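Local coordinates for protein YcaO (Methanopyrus kandleri, PDB 6CI7) that probably uses ATP and magnesium to activate a peptide amide, as in YcaO enzymes that make azoline or thioamide modifications, at residues Y217-V222 and L246-E251; R203-L208 and H291-E296; H144-S149 and L163-R168. All coordinates share one frame; numbering follows the deposited sequence.

The three contacts run outward from the bound nucleotide analogue into the scaffold of the YcaO domain. Interaction 3 lies deepest, holding the magnesium ion. Its centre is about 14 Å from that of interaction 1, and both touch the analogue: Glu164 reaches the metal and Arg247 the phosphate chain. These two contacts also meet directly, with Val218 CG1 lying 4.0 Å from Glu167 CA. Interaction 2 lies about 11 Å from interaction 1, centre to centre, and shares its sheet, since the backbones of Arg207 and Gly220 pair across neighbouring strands. It has no touch with interaction 3, whose nearest atoms are about 8 Å away, and it lies away from the nucleotide.

Interaction 1 (Y217-V222 and L246-E251); sequences YVVGAV and LRALLE. With ACP (phosphomethylphosphonic acid adenylate ester), chain G.
Ala248 packs on Val219 and Ala221 where helix 241-260 covers one face of an antiparallel three-stranded sheet, with strand 217-224 in the middle. The axes of the two short segments approach to 7.3 Å and run roughly parallel, 30° apart, a close fit allowed by small residues on both sides. Ala248 CB sits between Val219 and Ala221: it lies 3.6 Å from Val219 O, and 4.0 Å from Ala221 CB. Val219 points CG1 anti to its own nitrogen (chi1 172°), which brings that methyl beside the same CB. Packing slackens toward Leu249, whose CD2 stays 4.4 Å from Ala221 CB and whose side chain goes on to touch Leu193 and Leu197 of helix 188-198.

Away from this packing, the far ends of Arg247 and Glu251 reach the nucleotide analogue. Arg247, bent at chi3 (59°), sends its guanidinium edge to the phosphates, NH1 giving a nearly straight bond to ACP O1A and NH2 one of 2.9 Å to the bridging ACP O3A; NH1 also bonds Glu9 O. A leucine in place of Arg247 would probably leave the alpha-phosphate and the bridging oxygen without this two-pronged grip and its positive charge. One turn on, Glu251 OE2 approaches the methylene that replaces the beta-gamma bridging oxygen, 3.2 Å from ACP C3B.

Interaction 2 (R203-L208 and H291-E296); sequences RVELRL and HWFEPE
Arg207 takes hold of Trp292 O with two nitrogens of its guanidinium, NE at 3.0 Å and NH2 at 2.9 Å, a side-on grip in which both bonds end on one atom. Both donors lie in the carbonyl plane, and the N-H directions are moderately bent, 142° for NE and 147° for NH2. The carbonyl thus lies at the guanidinium edge, while Pro295 covers one face: its CG sits 3.8 Å above the plane, over the centre. The aliphatic part of Arg207 is used as well, CG meeting the edge of the Trp292 indole 4.0 Å from CE3. A bend at chi2 (-62°) folds the chain so that CG can lie by the ring while the charged end turns to the backbone.

The next shell fixes the guanidinium from the strand side. NH1 bonds Leu206 O, and NH2 makes a salt bridge with Glu205 OE1 at 3.1 Å; OE1 lies in the guanidinium plane, whereas NH2 stands above the plane of the carboxylate. Glu205 in turn lies over a face of the Arg203 guanidinium, a pairing of charges alone, and brings OE2 near the edge of the Phe293 ring. Farther out, Glu175 bonds both Trp292 NE1 and His291 NE2, tying the short helix to helix 154-176.

Arg203, Glu205 and Arg207 line one face of strand 203-209, whereas Val204 and Leu206 on the other face pack on helix 241-260. The contact therefore belongs to a layered packing in which an antiparallel sheet has helix 241-260 on one face and, on the other, a salt-bridge network that receives the end of the short helix 290-293 and the segment 294-296 that follows it.

Interaction 3 (H144-S149 and L163-R168); sequences HTNGLS and LEVVER. With MG (magnesium ion), chain H; ACP (phosphomethylphosphonic acid adenylate ester), chain G.
The magnesium site of the ATP pocket joins Glu164, on helix 154-176, to the turn at Gly147. Glu164 splits its carboxylate between two tasks: OE2 binds the magnesium ion at 2.3 Å, and OE1 accepts from Gly147 N at 2.9 Å, on the anti side. CG anti to the backbone N (chi1 179°) and an extended chain carry the carboxylate to the metal. ACP O1G, ACP O1B and three waters complete six ligands. Two of those waters, 2 and 3, donate to Leu148 O, so the strand 148-150 reaches the ion through its second shell.

Thr145 to Leu148 form a type II beta turn, with Gly147 at the third position, where its positive phi and the nearness of Val165 suit glycine: Val165 CG2 is 3.7 Å from Gly147 CA. Asn146 slides past Arg168 in the opposite direction, OD1 lying 3.1 Å from Arg168 CG, while ND2 bonds Glu356 and also water 1, which donates to Val165 O. Arg168, with Glu164 CG over one guanidinium face toward its rim, presents its edge to the gamma-phosphate, NH2 lying 2.8 Å from ACP O3G.

Interaction 1 (Y217-V222 and L246-E251)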
loop_
_atom_site.group_PDB
_atom_site.type_symbol
_atom_site.label_atom_id
_atom_site.label_comp_id
_atom_site.label_asym_id
_atom_site.label_seq_id
_atom_site.Cartn_x
_atom_site.Cartn_y
_atom_site.Cartn_z
ATOM N N TYR A 217 6.777 1.251 11.733
ATOM C CA TYR A 217 6.705 2.696 11.578
ATOM C C TYR A 217 5.918 3.068 10.319
ATOM O O TYR A 217 6.033 2.399 9.279
ATOM C CB TYR A 217 8.124 3.281 11.528
ATOM C CG TYR A 217 8.895 3.000 12.794
ATOM C CD1 TYR A 217 8.597 3.685 13.985
ATOM C CD2 TYR A 217 9.896 2.016 12.828
ATOM C CE1 TYR A 217 9.274 3.406 15.163
ATOM C CE2 TYR A 217 10.585 1.737 14.005
ATOM C CZ TYR A 217 10.266 2.433 15.168
ATOM O OH TYR A 217 10.934 2.172 16.344
ATOM N N VAL A 218 5.112 4.126 10.428
ATOM C CA VAL A 218 4.344 4.661 9.304
ATOM C C VAL A 218 4.730 6.132 9.121
ATOM O O VAL A 218 4.728 6.916 10.082
ATOM C CB VAL A 218 2.814 4.519 9.510
ATOM C CG1 VAL A 218 2.053 4.931 8.255
ATOM C CG2 VAL A 218 2.426 3.092 9.858
ATOM N N VAL A 219 5.086 6.492 7.885
ATOM C CA VAL A 219 5.537 7.840 7.565
ATOM C C VAL A 219 4.651 8.463 6.490
ATOM O O VAL A 219 4.308 7.819 5.497
ATOM C CB VAL A 219 7.024 7.850 7.147
ATOM C CG1 VAL A 219 7.469 9.206 6.610
ATOM C CG2 VAL A 219 7.902 7.420 8.313
ATOM N N GLY A 220 4.282 9.718 6.711
ATOM C CA GLY A 220 3.534 10.505 5.735
ATOM C C GLY A 220 4.391 11.631 5.194
ATOM O O GLY A 220 5.190 12.230 5.930
ATOM N N ALA A 221 4.251 11.889 3.897
ATOM C CA ALA A 221 4.869 13.041 3.268
ATOM C C ALA A 221 3.764 13.872 2.635
ATOM O O ALA A 221 2.920 13.332 1.896
ATOM C CB ALA A 221 5.909 12.613 2.234
ATOM N N VAL A 222 3.770 15.169 2.955
ATOM C CA VAL A 222 2.784 16.144 2.461
ATOM C C VAL A 222 3.498 17.272 1.725
ATOM O O VAL A 222 4.587 17.701 2.144
ATOM C CB VAL A 222 1.915 16.761 3.590
ATOM C CG1 VAL A 222 0.884 15.765 4.089
ATOM C CG2 VAL A 222 2.770 17.268 4.752
ATOM N N LEU A 246 11.399 6.528 2.741
ATOM C CA LEU A 246 11.668 6.435 1.312
ATOM C C LEU A 246 10.382 6.201 0.498
ATOM O O LEU A 246 10.144 6.867 -0.503
ATOM C CB LEU A 246 12.724 5.368 1.029
ATOM C CG LEU A 246 13.074 5.053 -0.433
ATOM C CD1 LEU A 246 13.600 6.278 -1.172
ATOM C CD2 LEU A 246 14.075 3.916 -0.500
ATOM N N ARG A 247 9.559 5.270 0.955
ATOM C CA ARG A 247 8.300 4.933 0.294
ATOM C C ARG A 247 7.286 6.090 0.269
ATOM O O ARG A 247 6.556 6.258 -0.717
ATOM C CB ARG A 247 7.711 3.683 0.932
ATOM C CG ARG A 247 8.520 2.430 0.615
ATOM C CD ARG A 247 7.863 1.168 1.154
ATOM N NE ARG A 247 6.523 0.964 0.600
ATOM C CZ ARG A 247 6.235 0.569 -0.638
ATOM N NH1 ARG A 247 7.186 0.320 -1.537
ATOM N NH2 ARG A 247 4.963 0.440 -0.987
ATOM N N ALA A 248 7.269 6.897 1.332
ATOM C CA ALA A 248 6.468 8.115 1.373
ATOM C C ALA A 248 6.919 9.136 0.314
ATOM O O ALA A 248 6.079 9.675 -0.429
ATOM C CB ALA A 248 6.492 8.726 2.769
ATOM N N LEU A 249 8.235 9.382 0.245
ATOM C CA LEU A 249 8.844 10.283 -0.748
ATOM C C LEU A 249 8.641 9.808 -2.185
ATOM O O LEU A 249 8.289 10.611 -3.068
ATOM C CB LEU A 249 10.333 10.498 -0.450
ATOM C CG LEU A 249 10.648 11.241 0.852
ATOM C CD1 LEU A 249 12.135 11.222 1.144
ATOM C CD2 LEU A 249 10.125 12.671 0.815
ATOM N N LEU A 250 8.832 8.505 -2.401
ATOM C CA LEU A 250 8.586 7.872 -3.699
ATOM C C LEU A 250 7.124 7.997 -4.145
ATOM O O LEU A 250 6.838 8.198 -5.334
ATOM C CB LEU A 250 9.026 6.395 -3.698
ATOM C CG LEU A 250 10.523 6.031 -3.585
ATOM C CD1 LEU A 250 10.704 4.533 -3.659
ATOM C CD2 LEU A 250 11.419 6.673 -4.622
ATOM N N GLU A 251 6.206 7.904 -3.189
ATOM C CA GLU A 251 4.778 8.015 -3.490
ATOM C C GLU A 251 4.347 9.441 -3.856
ATOM O O GLU A 251 3.434 9.626 -4.661
ATOM C CB GLU A 251 3.940 7.450 -2.342
ATOM C CG GLU A 251 2.558 7.032 -2.783
ATOM C CD GLU A 251 2.087 5.819 -2.044
ATOM O OE1 GLU A 251 1.421 6.005 -0.985
ATOM O OE2 GLU A 251 2.409 4.699 -2.522
HETATM P PG ACP G . -0.029 1.456 -3.773
HETATM O O1G ACP G . -0.698 0.068 -3.295
HETATM O O2G ACP G . -0.124 1.553 -5.376
HETATM O O3G ACP G . -0.794 2.559 -3.163
HETATM P PB ACP G . 2.620 0.178 -3.818
HETATM O O1B ACP G . 1.978 -1.061 -3.000
HETATM O O2B ACP G . 2.218 0.147 -5.243
HETATM C C3B ACP G . 1.722 1.625 -3.225
HETATM P PA ACP G . 5.232 -0.443 -4.956
HETATM O O1A ACP G . 6.576 -0.781 -4.362
HETATM O O2A ACP G . 5.268 0.566 -6.080
HETATM O O3A ACP G . 4.253 0.120 -3.767
HETATM O "O5'" ACP G . 4.657 -1.841 -5.482
HETATM C "C5'" ACP G . 3.955 -2.111 -6.707
HETATM C "C4'" ACP G . 3.663 -3.621 -6.801
HETATM O "O4'" ACP G . 4.824 -4.276 -7.330
HETATM C "C3'" ACP G . 3.416 -4.297 -5.450
HETATM O "O3'" ACP G . 2.555 -5.441 -5.613
HETATM C "C2'" ACP G . 4.810 -4.726 -5.045
HETATM O "O2'" ACP G . 4.840 -5.766 -4.101
HETATM C "C1'" ACP G . 5.392 -5.172 -6.368
HETATM N N9 ACP G . 6.860 -5.059 -6.367
HETATM C C8 ACP G . 7.546 -3.929 -6.150
HETATM N N7 ACP G . 8.880 -4.152 -6.185
HETATM C C5 ACP G . 9.053 -5.466 -6.429
HETATM C C6 ACP G . 10.222 -6.366 -6.598
HETATM N N6 ACP G . 11.482 -5.870 -6.518
HETATM N N1 ACP G . 9.986 -7.674 -6.844
HETATM C C2 ACP G . 8.723 -8.164 -6.933
HETATM N N3 ACP G . 7.609 -7.408 -6.780
HETATM C C4 ACP G . 7.714 -6.067 -6.543
#

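Interaction 2 (R203-L208 and H291-E296)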
loop_
_atom_site.group_PDB
_atom_site.type_symbol
_atom_site.label_atom_id
_atom_site.label_comp_id
_atom_site.label_asym_id
_atom_site.label_seq_id
_atom_site.Cartn_x
_atom_site.Cartn_y
_atom_site.Cartn_z
ATOM N N ARG A 203 6.989 22.980 -0.780
ATOM C CA ARG A 203 7.513 22.297 0.395
ATOM C C ARG A 203 7.196 20.815 0.372
ATOM O O ARG A 203 6.173 20.394 -0.172
ATOM C CB ARG A 203 7.005 22.927 1.702
ATOM C CG ARG A 203 7.802 24.148 2.139
ATOM C CD ARG A 203 8.399 23.970 3.526
ATOM N NE ARG A 203 7.468 24.329 4.597
ATOM C CZ ARG A 203 7.744 24.258 5.900
ATOM N NH1 ARG A 203 8.931 23.832 6.320
ATOM N NH2 ARG A 203 6.823 24.613 6.792
ATOM N N VAL A 204 8.098 20.027 0.942
ATOM C CA VAL A 204 7.861 18.616 1.162
ATOM C C VAL A 204 8.146 18.400 2.628
ATOM O O VAL A 204 9.270 18.632 3.087
ATOM C CB VAL A 204 8.758 17.705 0.281
ATOM C CG1 VAL A 204 8.608 16.250 0.701
ATOM C CG2 VAL A 204 8.419 17.860 -1.196
ATOM N N GLU A 205 7.121 17.966 3.360
ATOM C CA GLU A 205 7.246 17.749 4.800
ATOM C C GLU A 205 6.943 16.330 5.244
ATOM O O GLU A 205 6.006 15.709 4.750
ATOM C CB GLU A 205 6.366 18.722 5.551
ATOM C CG GLU A 205 6.923 20.124 5.556
ATOM C CD GLU A 205 6.114 21.015 6.446
ATOM O OE1 GLU A 205 6.405 21.030 7.662
ATOM O OE2 GLU A 205 5.188 21.675 5.924
ATOM N N LEU A 206 7.744 15.842 6.189
ATOM C CA LEU A 206 7.624 14.472 6.699
ATOM C C LEU A 206 6.946 14.383 8.062
ATOM O O LEU A 206 7.150 15.238 8.931
ATOM C CB LEU A 206 8.991 13.781 6.746
ATOM C CG LEU A 206 9.728 13.530 5.432
ATOM C CD1 LEU A 206 11.117 13.047 5.772
ATOM C CD2 LEU A 206 9.014 12.520 4.544
ATOM N N ARG A 207 6.134 13.341 8.233
ATOM C CA ARG A 207 5.414 13.090 9.480
ATOM C C ARG A 207 5.597 11.654 9.930
ATOM O O ARG A 207 5.647 10.756 9.103
ATOM C CB ARG A 207 3.915 13.361 9.311
ATOM C CG ARG A 207 3.533 14.765 8.880
ATOM C CD ARG A 207 3.940 15.836 9.875
ATOM N NE ARG A 207 3.600 17.169 9.375
ATOM C CZ ARG A 207 4.469 18.056 8.901
ATOM N NH1 ARG A 207 5.773 17.789 8.860
ATOM N NH2 ARG A 207 4.024 19.230 8.481
ATOM N N LEU A 208 5.700 11.445 11.241
ATOM C CA LEU A 208 5.596 10.103 11.808
ATOM C C LEU A 208 4.181 9.882 12.334
ATOM O O LEU A 208 3.771 10.477 13.325
ATOM C CB LEU A 208 6.664 9.854 12.885
ATOM C CG LEU A 208 6.829 8.409 13.396
ATOM C CD1 LEU A 208 7.510 7.490 12.390
ATOM C CD2 LEU A 208 7.585 8.405 14.719
ATOM N N HIS A 291 -4.264 19.715 10.370
ATOM C CA HIS A 291 -3.666 18.574 11.061
ATOM C C HIS A 291 -2.360 18.088 10.410
ATOM O O HIS A 291 -1.426 17.695 11.121
ATOM C CB HIS A 291 -4.679 17.434 11.293
ATOM C CG HIS A 291 -5.396 16.957 10.062
ATOM N ND1 HIS A 291 -6.032 17.806 9.181
ATOM C CD2 HIS A 291 -5.637 15.701 9.608
ATOM C CE1 HIS A 291 -6.606 17.094 8.223
ATOM N NE2 HIS A 291 -6.379 15.814 8.459
ATOM N N TRP A 292 -2.297 18.148 9.073
ATOM C CA TRP A 292 -1.067 17.851 8.323
ATOM C C TRP A 292 -0.034 18.995 8.312
ATOM O O TRP A 292 1.182 18.740 8.396
ATOM C CB TRP A 292 -1.388 17.392 6.886
ATOM C CG TRP A 292 -2.063 16.027 6.832
ATOM C CD1 TRP A 292 -3.354 15.761 6.450
ATOM C CD2 TRP A 292 -1.484 14.764 7.194
ATOM N NE1 TRP A 292 -3.607 14.411 6.536
ATOM C CE2 TRP A 292 -2.482 13.775 6.993
ATOM C CE3 TRP A 292 -0.212 14.365 7.655
ATOM C CZ2 TRP A 292 -2.247 12.405 7.234
ATOM C CZ3 TRP A 292 0.023 12.993 7.901
ATOM C CH2 TRP A 292 -0.994 12.038 7.693
ATOM N N PHE A 293 -0.515 20.239 8.232
ATOM C CA PHE A 293 0.367 21.411 8.096
ATOM C C PHE A 293 0.782 22.111 9.403
ATOM O O PHE A 293 1.649 22.989 9.391
ATOM C CB PHE A 293 -0.204 22.391 7.064
ATOM C CG PHE A 293 -0.303 21.804 5.674
ATOM C CD1 PHE A 293 0.845 21.628 4.884
ATOM C CD2 PHE A 293 -1.538 21.397 5.156
ATOM C CE1 PHE A 293 0.756 21.070 3.610
ATOM C CE2 PHE A 293 -1.632 20.840 3.877
ATOM C CZ PHE A 293 -0.483 20.678 3.105
ATOM N N GLU A 294 0.173 21.694 10.518
ATOM C CA GLU A 294 0.525 22.151 11.867
ATOM C C GLU A 294 0.876 20.938 12.759
ATOM O O GLU A 294 0.041 20.498 13.562
ATOM C CB GLU A 294 -0.624 22.973 12.484
ATOM C CG GLU A 294 -0.981 24.250 11.728
ATOM C CD GLU A 294 -2.353 24.827 12.071
ATOM O OE1 GLU A 294 -3.032 24.368 13.026
ATOM O OE2 GLU A 294 -2.759 25.769 11.361
ATOM N N PRO A 295 2.105 20.388 12.621
ATOM C CA PRO A 295 2.471 19.212 13.428
ATOM C C PRO A 295 2.620 19.473 14.939
ATOM O O PRO A 295 3.085 20.542 15.355
ATOM C CB PRO A 295 3.816 18.779 12.830
ATOM C CG PRO A 295 4.388 20.032 12.245
ATOM C CD PRO A 295 3.203 20.780 11.710
ATOM N N GLU A 296 2.229 18.480 15.730
ATOM C CA GLU A 296 2.412 18.488 17.171
ATOM C C GLU A 296 3.696 17.753 17.574
ATOM O O GLU A 296 3.690 16.539 17.829
ATOM C CB GLU A 296 1.183 17.878 17.853
ATOM C CG GLU A 296 1.016 18.251 19.320
ATOM C CD GLU A 296 -0.365 18.809 19.637
ATOM O OE1 GLU A 296 -1.258 18.806 18.752
ATOM O OE2 GLU A 296 -0.554 19.267 20.787
#

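Interaction 3 (H144-S149 and L163-R168)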
loop_
_atom_site.group_PDB
_atom_site.type_symbol
_atom_site.label_atom_id
_atom_site.label_comp_id
_atom_site.label_asym_id
_atom_site.label_seq_id
_atom_site.Cartn_x
_atom_site.Cartn_y
_atom_site.Cartn_z
ATOM N N HIS A 144 -12.057 -2.486 -3.425
ATOM C CA HIS A 144 -10.810 -1.714 -3.438
ATOM C C HIS A 144 -9.594 -2.647 -3.489
ATOM O O HIS A 144 -9.751 -3.870 -3.575
ATOM C CB HIS A 144 -10.730 -0.753 -2.245
ATOM C CG HIS A 144 -10.712 -1.440 -0.917
ATOM N ND1 HIS A 144 -9.639 -2.188 -0.479
ATOM C CD2 HIS A 144 -11.639 -1.498 0.069
ATOM C CE1 HIS A 144 -9.904 -2.671 0.723
ATOM N NE2 HIS A 144 -11.114 -2.270 1.075
ATOM N N THR A 145 -8.400 -2.055 -3.415
ATOM C CA THR A 145 -7.131 -2.751 -3.654
ATOM C C THR A 145 -6.180 -2.745 -2.446
ATOM O O THR A 145 -5.024 -3.155 -2.556
ATOM C CB THR A 145 -6.396 -2.136 -4.865
ATOM O OG1 THR A 145 -6.202 -0.735 -4.644
ATOM C CG2 THR A 145 -7.213 -2.325 -6.137
ATOM N N ASN A 146 -6.663 -2.281 -1.299
ATOM C CA ASN A 146 -5.872 -2.292 -0.072
ATOM C C ASN A 146 -5.608 -3.724 0.427
ATOM O O ASN A 146 -6.538 -4.517 0.598
ATOM C CB ASN A 146 -6.571 -1.459 1.002
ATOM C CG ASN A 146 -5.731 -1.299 2.255
ATOM O OD1 ASN A 146 -4.571 -0.894 2.187
ATOM N ND2 ASN A 146 -6.314 -1.632 3.411
ATOM N N GLY A 147 -4.335 -4.040 0.645
ATOM C CA GLY A 147 -3.907 -5.377 1.075
ATOM C C GLY A 147 -3.428 -6.280 -0.044
ATOM O O GLY A 147 -2.895 -7.370 0.193
ATOM N N LEU A 148 -3.624 -5.815 -1.271
ATOM C CA LEU A 148 -3.313 -6.566 -2.462
ATOM C C LEU A 148 -1.842 -6.422 -2.814
ATOM O O LEU A 148 -1.302 -5.323 -2.798
ATOM C CB LEU A 148 -4.177 -6.004 -3.570
ATOM C CG LEU A 148 -4.336 -6.647 -4.924
ATOM C CD1 LEU A 148 -4.990 -8.006 -4.758
ATOM C CD2 LEU A 148 -5.206 -5.702 -5.727
ATOM N N SER A 149 -1.179 -7.529 -3.130
ATOM C CA SER A 149 0.253 -7.472 -3.404
ATOM C C SER A 149 0.767 -8.644 -4.205
ATOM O O SER A 149 0.371 -9.777 -3.988
ATOM C CB SER A 149 1.039 -7.354 -2.092
ATOM O OG SER A 149 2.426 -7.307 -2.347
ATOM N N LEU A 163 1.972 -4.629 5.405
ATOM C CA LEU A 163 2.466 -3.286 5.671
ATOM C C LEU A 163 1.580 -2.194 5.055
ATOM O O LEU A 163 1.415 -1.118 5.638
ATOM C CB LEU A 163 3.913 -3.168 5.204
ATOM C CG LEU A 163 4.958 -3.964 6.022
ATOM C CD1 LEU A 163 6.331 -3.862 5.374
ATOM C CD2 LEU A 163 5.020 -3.541 7.499
ATOM N N GLU A 164 0.982 -2.494 3.900
ATOM C CA GLU A 164 0.039 -1.593 3.241
ATOM C C GLU A 164 -1.209 -1.401 4.106
ATOM O O GLU A 164 -1.697 -0.269 4.258
ATOM C CB GLU A 164 -0.309 -2.126 1.847
ATOM C CG GLU A 164 -1.308 -1.307 1.052
ATOM C CD GLU A 164 -1.388 -1.757 -0.398
ATOM O OE1 GLU A 164 -2.432 -2.325 -0.783
ATOM O OE2 GLU A 164 -0.396 -1.568 -1.146
ATOM N N VAL A 165 -1.691 -2.509 4.678
ATOM C CA VAL A 165 -2.854 -2.526 5.568
ATOM C C VAL A 165 -2.585 -1.701 6.830
ATOM O O VAL A 165 -3.468 -0.952 7.264
ATOM C CB VAL A 165 -3.302 -3.969 5.942
ATOM C CG1 VAL A 165 -4.417 -3.943 6.974
ATOM C CG2 VAL A 165 -3.792 -4.723 4.709
ATOM N N VAL A 166 -1.378 -1.829 7.397
ATOM C CA VAL A 166 -0.974 -1.050 8.591
ATOM C C VAL A 166 -0.888 0.428 8.222
ATOM O O VAL A 166 -1.389 1.293 8.941
ATOM C CB VAL A 166 0.360 -1.561 9.198
ATOM C CG1 VAL A 166 0.825 -0.681 10.361
ATOM C CG2 VAL A 166 0.233 -3.020 9.639
ATOM N N GLU A 167 -0.281 0.699 7.074
ATOM C CA GLU A 167 -0.158 2.045 6.543
ATOM C C GLU A 167 -1.516 2.748 6.455
ATOM O O GLU A 167 -1.658 3.876 6.933
ATOM C CB GLU A 167 0.527 1.976 5.186
ATOM C CG GLU A 167 0.690 3.287 4.439
ATOM C CD GLU A 167 0.973 3.052 2.961
ATOM O OE1 GLU A 167 1.905 2.277 2.640
ATOM O OE2 GLU A 167 0.257 3.637 2.117
ATOM N N ARG A 168 -2.515 2.083 5.877
ATOM C CA ARG A 168 -3.825 2.729 5.691
ATOM C C ARG A 168 -4.626 2.784 6.991
ATOM O O ARG A 168 -5.462 3.668 7.158
ATOM C CB ARG A 168 -4.646 2.116 4.535
ATOM C CG ARG A 168 -3.873 1.937 3.238
ATOM C CD ARG A 168 -3.922 3.115 2.287
ATOM N NE ARG A 168 -2.896 2.999 1.246
ATOM C CZ ARG A 168 -2.948 2.181 0.186
ATOM N NH1 ARG A 168 -3.986 1.370 -0.017
ATOM N NH2 ARG A 168 -1.942 2.165 -0.684
HETATM MG MG MG H . -0.162 -1.778 -3.428
HETATM P PG ACP G . -0.029 1.456 -3.773
HETATM O O1G ACP G . -0.698 0.068 -3.295
HETATM O O2G ACP G . -0.124 1.553 -5.376
HETATM O O3G ACP G . -0.794 2.559 -3.163
HETATM P PB ACP G . 2.620 0.178 -3.818
HETATM O O1B ACP G . 1.978 -1.061 -3.000
HETATM O O2B ACP G . 2.218 0.147 -5.243
HETATM C C3B ACP G . 1.722 1.625 -3.225
HETATM P PA ACP G . 5.232 -0.443 -4.956
HETATM O O1A ACP G . 6.576 -0.781 -4.362
HETATM O O2A ACP G . 5.268 0.566 -6.080
HETATM O O3A ACP G . 4.253 0.120 -3.767
HETATM O "O5'" ACP G . 4.657 -1.841 -5.482
HETATM C "C5'" ACP G . 3.955 -2.111 -6.707
HETATM C "C4'" ACP G . 3.663 -3.621 -6.801
HETATM O "O4'" ACP G . 4.824 -4.276 -7.330
HETATM C "C3'" ACP G . 3.416 -4.297 -5.450
HETATM O "O3'" ACP G . 2.555 -5.441 -5.613
HETATM C "C2'" ACP G . 4.810 -4.726 -5.045
HETATM O "O2'" ACP G . 4.840 -5.766 -4.101
HETATM C "C1'" ACP G . 5.392 -5.172 -6.368
HETATM N N9 ACP G . 6.860 -5.059 -6.367
HETATM C C8 ACP G . 7.546 -3.929 -6.150
HETATM N N7 ACP G . 8.880 -4.152 -6.185
HETATM C C5 ACP G . 9.053 -5.466 -6.429
HETATM C C6 ACP G . 10.222 -6.366 -6.598
HETATM N N6 ACP G . 11.482 -5.870 -6.518
HETATM N N1 ACP G . 9.986 -7.674 -6.844
HETATM C C2 ACP G . 8.723 -8.164 -6.933
HETATM N N3 ACP G . 7.609 -7.408 -6.780
HETATM C C4 ACP G . 7.714 -6.067 -6.543
HETATM O O HOH W 1 -6.031 -0.753 6.509
HETATM O O HOH W 2 0.653 -3.612 -2.926
HETATM O O HOH W 3 -2.050 -2.903 -3.536
HETATM O O HOH W 4 0.181 -2.210 -5.478
#